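Local coordinates for vibralactone Cyclase (Boreostereum vibrans, PDB 6KD0), which probably catalyses the cyclization that forms the fused bicyclic beta-lactone of vibralactone, using an alpha/beta-hydrolase fold, at residues R39-D43 with E44-P48; K325-E328 with E329-E332. One frame throughout, in Å; residues are numbered along the deposited sequence.

Interaction 1. Residues R39-D43 with E44-P48; sequences RAFWD and EVVIP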
loop_
_atom_site.group_PDB
_atom_site.type_symbol
_atom_site.label_atom_id
_atom_site.label_comp_id
_atom_site.label_asym_id
_atom_site.label_seq_id
_atom_site.Cartn_x
_atom_site.Cartn_y
_atom_site.Cartn_z
ATOM N N ARG A 39 17.686 3.735 2.466
ATOM C CA ARG A 39 17.060 3.958 3.765
ATOM C C ARG A 39 17.330 5.377 4.267
ATOM O O ARG A 39 16.412 6.072 4.738
ATOM C CB ARG A 39 17.563 2.921 4.759
ATOM C CG ARG A 39 17.057 1.516 4.469
ATOM C CD ARG A 39 17.723 0.432 5.342
ATOM N NE ARG A 39 16.998 -0.834 5.235
ATOM C CZ ARG A 39 17.436 -2.019 5.660
ATOM N NH1 ARG A 39 18.632 -2.134 6.241
ATOM N NH2 ARG A 39 16.664 -3.093 5.509
ATOM N N ALA A 40 18.588 5.831 4.159
ATOM C CA ALA A 40 18.937 7.180 4.608
ATOM C C ALA A 40 18.233 8.238 3.781
ATOM O O ALA A 40 17.921 9.321 4.290
ATOM C CB ALA A 40 20.451 7.392 4.543
ATOM N N PHE A 41 18.004 7.962 2.490
ATOM C CA PHE A 41 17.341 8.939 1.631
ATOM C C PHE A 41 15.899 9.134 2.060
ATOM O O PHE A 41 15.377 10.266 2.065
ATOM C CB PHE A 41 17.396 8.482 0.170
ATOM C CG PHE A 41 16.749 9.453 -0.800
ATOM C CD1 PHE A 41 17.293 10.720 -1.007
ATOM C CD2 PHE A 41 15.609 9.097 -1.504
ATOM C CE1 PHE A 41 16.705 11.610 -1.889
ATOM C CE2 PHE A 41 15.018 9.990 -2.404
ATOM C CZ PHE A 41 15.563 11.243 -2.591
ATOM N N TRP A 42 15.217 8.025 2.374
ATOM C CA TRP A 42 13.860 8.149 2.901
ATOM C C TRP A 42 13.859 8.846 4.258
ATOM O O TRP A 42 12.993 9.686 4.529
ATOM C CB TRP A 42 13.186 6.774 2.973
ATOM C CG TRP A 42 12.565 6.438 1.652
ATOM C CD1 TRP A 42 13.192 5.908 0.568
ATOM C CD2 TRP A 42 11.203 6.676 1.261
ATOM N NE1 TRP A 42 12.300 5.789 -0.481
ATOM C CE2 TRP A 42 11.070 6.246 -0.074
ATOM C CE3 TRP A 42 10.085 7.200 1.917
ATOM C CZ2 TRP A 42 9.859 6.318 -0.768
ATOM C CZ3 TRP A 42 8.891 7.275 1.237
ATOM C CH2 TRP A 42 8.785 6.832 -0.099
ATOM N N ASP A 43 14.841 8.537 5.109
ATOM C CA ASP A 43 14.877 9.119 6.455
ATOM C C ASP A 43 15.223 10.612 6.442
ATOM O O ASP A 43 14.758 11.373 7.303
ATOM C CB ASP A 43 15.886 8.356 7.313
ATOM C CG ASP A 43 15.925 8.846 8.748
ATOM O OD1 ASP A 43 14.903 8.715 9.457
ATOM O OD2 ASP A 43 16.987 9.361 9.162
ATOM N N GLU A 44 16.049 11.046 5.494
ATOM C CA GLU A 44 16.653 12.374 5.537
ATOM C C GLU A 44 16.038 13.345 4.547
ATOM O O GLU A 44 16.092 14.560 4.768
ATOM C CB GLU A 44 18.167 12.267 5.284
ATOM C CG GLU A 44 18.912 11.623 6.459
ATOM C CD GLU A 44 20.298 11.075 6.110
ATOM O OE1 GLU A 44 20.857 11.434 5.051
ATOM O OE2 GLU A 44 20.825 10.268 6.902
ATOM N N VAL A 45 15.441 12.841 3.471
ATOM C CA VAL A 45 14.950 13.708 2.415
ATOM C C VAL A 45 13.455 13.494 2.218
ATOM O O VAL A 45 12.670 14.440 2.336
ATOM C CB VAL A 45 15.717 13.486 1.094
ATOM C CG1 VAL A 45 15.127 14.371 -0.012
ATOM C CG2 VAL A 45 17.192 13.810 1.276
ATOM N N VAL A 46 13.033 12.256 1.935
ATOM C CA VAL A 46 11.661 12.068 1.455
ATOM C C VAL A 46 10.653 12.374 2.559
ATOM O O VAL A 46 9.725 13.170 2.366
ATOM C CB VAL A 46 11.464 10.652 0.887
ATOM C CG1 VAL A 46 10.058 10.507 0.375
ATOM C CG2 VAL A 46 12.445 10.393 -0.235
ATOM N N ILE A 47 10.811 11.757 3.723
ATOM C CA ILE A 47 9.821 11.941 4.785
ATOM C C ILE A 47 9.921 13.352 5.362
ATOM O O ILE A 47 8.873 13.982 5.566
ATOM C CB ILE A 47 9.953 10.866 5.878
ATOM C CG1 ILE A 47 9.673 9.482 5.278
ATOM C CG2 ILE A 47 8.945 11.125 7.011
ATOM C CD1 ILE A 47 10.032 8.336 6.190
ATOM N N PRO A 48 11.117 13.901 5.636
ATOM C CA PRO A 48 11.155 15.298 6.113
ATOM C C PRO A 48 10.497 16.276 5.160
ATOM O O PRO A 48 9.741 17.152 5.607
ATOM C CB PRO A 48 12.657 15.567 6.275
ATOM C CG PRO A 48 13.197 14.239 6.635
ATOM C CD PRO A 48 12.452 13.285 5.727
HETATM O O HOH W 1 19.543 8.382 8.166
#
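Val46 splits its two methyls between the aromatic rings of Phe41 and Trp42. Its CG1, anti to the backbone N (chi1 -179°), stands over one face of the indole, 3.8 Å from the centroid of the six-membered ring and displaced toward its rim: a CH-pi contact in which CZ3 of Trp42 is the nearest ring atom. The other methyl, CG2, meets CE2 of Phe41 at 3.4 Å, the two side chains crossing at about a right angle. Phe41 itself has CG anti to the backbone N, which turns its ring along the helix toward the next turn, and there CE1 also packs against CB of Val45 at 3.7 Å. Ile47 comes to the indole differently, bringing CG1 to the edge beside CE3, near the ring plane.

These positions go with a pi-type widening of helix 35-54 at residues 44-46. Phe41 O accepts two backbone bonds, one from Val45 N at 2.9 Å, which sits above the carbonyl plane, and a straighter one (162°) from Val46 N, which lies in it. Ile47 N then bonds to Trp42 O, five residues back, also in the plane. Pro48 has no N-H to offer, and the helix kinks there, and CG of the Pro48 ring rests 3.3 Å from Asp43 O.

Around the other side, the exposed carboxylates of Asp43 and Glu44 are turned 66° against each other; a water donates to Asp43 OD2 and, at 2.6 Å, to Glu44 OE2, which probably eases the repulsion between the two. CB and CG of Glu44 pass close by Ala40 O, and its OE2 is beside the Ala40 methyl. Met315 and Leu316 of helix 313-316 pack on Trp42, whose indole comes close to, but makes no contact with, Ser177, His311 and Asp281, probably a catalytic triad.

Interaction 2. Residues K325-E328 with E329-E332; sequences KFQE and ETIE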
loop_
_atom_site.group_PDB
_atom_site.type_symbol
_atom_site.label_atom_id
_atom_site.label_comp_id
_atom_site.label_asym_id
_atom_site.label_seq_id
_atom_site.Cartn_x
_atom_site.Cartn_y
_atom_site.Cartn_z
ATOM N N LYS A 325 -3.876 15.442 -6.019
ATOM C CA LYS A 325 -5.092 14.795 -6.503
ATOM C C LYS A 325 -5.028 13.295 -6.256
ATOM O O LYS A 325 -6.034 12.672 -5.891
ATOM C CB LYS A 325 -5.301 15.101 -7.984
ATOM C CG LYS A 325 -6.648 14.637 -8.504
ATOM C CD LYS A 325 -6.927 15.160 -9.908
ATOM C CE LYS A 325 -8.173 14.507 -10.518
ATOM N NZ LYS A 325 -7.829 13.711 -11.739
ATOM N N PHE A 326 -3.846 12.706 -6.447
ATOM C CA PHE A 326 -3.646 11.295 -6.123
ATOM C C PHE A 326 -3.993 11.006 -4.661
ATOM O O PHE A 326 -4.686 10.028 -4.351
ATOM C CB PHE A 326 -2.196 10.895 -6.438
ATOM C CG PHE A 326 -1.947 9.394 -6.418
ATOM C CD1 PHE A 326 -1.788 8.709 -5.218
ATOM C CD2 PHE A 326 -1.861 8.680 -7.604
ATOM C CE1 PHE A 326 -1.558 7.316 -5.204
ATOM C CE2 PHE A 326 -1.627 7.301 -7.603
ATOM C CZ PHE A 326 -1.476 6.627 -6.403
ATOM N N GLN A 327 -3.529 11.850 -3.740
ATOM C CA GLN A 327 -3.870 11.598 -2.336
ATOM C C GLN A 327 -5.362 11.811 -2.078
ATOM O O GLN A 327 -5.984 11.044 -1.324
ATOM C CB GLN A 327 -3.035 12.455 -1.390
ATOM C CG GLN A 327 -3.266 12.104 0.083
ATOM C CD GLN A 327 -2.829 10.681 0.445
ATOM O OE1 GLN A 327 -2.101 10.022 -0.305
ATOM N NE2 GLN A 327 -3.257 10.215 1.606
ATOM N N GLU A 328 -5.957 12.825 -2.719
ATOM C CA GLU A 328 -7.392 13.067 -2.569
ATOM C C GLU A 328 -8.206 11.887 -3.079
ATOM O O GLU A 328 -9.204 11.500 -2.464
ATOM C CB GLU A 328 -7.798 14.342 -3.310
ATOM C CG GLU A 328 -7.299 15.632 -2.669
ATOM C CD GLU A 328 -7.430 16.834 -3.610
ATOM O OE1 GLU A 328 -8.134 16.706 -4.640
ATOM O OE2 GLU A 328 -6.828 17.895 -3.325
ATOM N N GLU A 329 -7.794 11.301 -4.203
ATOM C CA GLU A 329 -8.501 10.144 -4.742
ATOM C C GLU A 329 -8.250 8.886 -3.912
ATOM O O GLU A 329 -9.128 8.015 -3.838
ATOM C CB GLU A 329 -8.110 9.921 -6.197
ATOM C CG GLU A 329 -8.860 8.750 -6.840
ATOM C CD GLU A 329 -9.000 8.894 -8.346
ATOM O OE1 GLU A 329 -9.873 8.205 -8.931
ATOM O OE2 GLU A 329 -8.228 9.686 -8.942
ATOM N N THR A 330 -7.073 8.772 -3.283
ATOM C CA THR A 330 -6.859 7.726 -2.282
ATOM C C THR A 330 -7.913 7.823 -1.190
ATOM O O THR A 330 -8.565 6.829 -0.824
ATOM C CB THR A 330 -5.456 7.850 -1.660
ATOM O OG1 THR A 330 -4.450 7.629 -2.657
ATOM C CG2 THR A 330 -5.277 6.832 -0.521
ATOM N N ILE A 331 -8.088 9.030 -0.655
ATOM C CA ILE A 331 -9.036 9.241 0.433
ATOM C C ILE A 331 -10.468 9.002 -0.040
ATOM O O ILE A 331 -11.292 8.453 0.704
ATOM C CB ILE A 331 -8.843 10.646 1.032
ATOM C CG1 ILE A 331 -7.474 10.728 1.718
ATOM C CG2 ILE A 331 -9.965 10.963 1.997
ATOM C CD1 ILE A 331 -7.103 12.130 2.171
ATOM N N GLU A 332 -10.775 9.372 -1.288
ATOM C CA GLU A 332 -12.101 9.117 -1.862
ATOM C C GLU A 332 -12.357 7.624 -2.036
ATOM O O GLU A 332 -13.485 7.155 -1.845
ATOM C CB GLU A 332 -12.250 9.821 -3.212
ATOM C CG GLU A 332 -12.665 11.283 -3.154
ATOM C CD GLU A 332 -12.604 11.953 -4.528
ATOM O OE1 GLU A 332 -12.658 13.207 -4.584
ATOM O OE2 GLU A 332 -12.506 11.223 -5.550
#
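Thr330 folds its side chain back onto the preceding turn, where Phe326 O receives it. CB lies 3.3 Å from Gln327 O and slightly farther from the Phe326 carbonyl. OG1 is held beside the backbone N, anti to the carbonyl carbon (chi1 -64°), and from there the hydroxyl donates to Phe326 O at 2.9 Å. Thr330 N donates to the same oxygen, also at 2.9 Å, and the two donors arrive from opposite faces of the carbonyl plane, each tilted out of it. OG1 also stands 3.8 Å from CD1 of the Phe326 ring, approaching it obliquely, and accepts a weak bond from Gln207 NE2.

A valine in place of Thr330 would probably leave Phe326 O with the backbone N-H as its one donor in this turn and Gln207 without its weak partner.

The neighbouring bonds keep the regular spacing of four residues, as in Ile331 N to Gln327 O at 3.0 Å. The buried Phe326 ring meets those of Tyr306 and His314, while Glu329 OE1 is hydrogen-bonded to Thr304 OG1. Gln327 and Ile331 lie against helix 115-125. A threonine hydroxyl bonded to the carbonyl four residues earlier is a familiar feature of alpha-helices; here it belongs to helix 321-338, the last helix of an alpha/beta-hydrolase fold, packed against the central sheet.

How the interactions relate
Both contacts run along a single helix, between residues about one turn apart, and the two do not touch: their centres lie 23 Å apart, their nearest atoms about 11 Å. Interaction 1 comes first along the chain, on helix 35-54, which precedes every strand of the eight-stranded sheet; interaction 2 follows on helix 321-338, after the last of those strands. The short helix 313-316 lies between them in sequence and packs on the earlier helix through Leu316. The two helices thus occupy separate places in the fold: interaction 1 at the surface, with Trp42 reaching near the probable triad, interaction 2 partly buried, with Phe326 and Thr330 on strand 273-278.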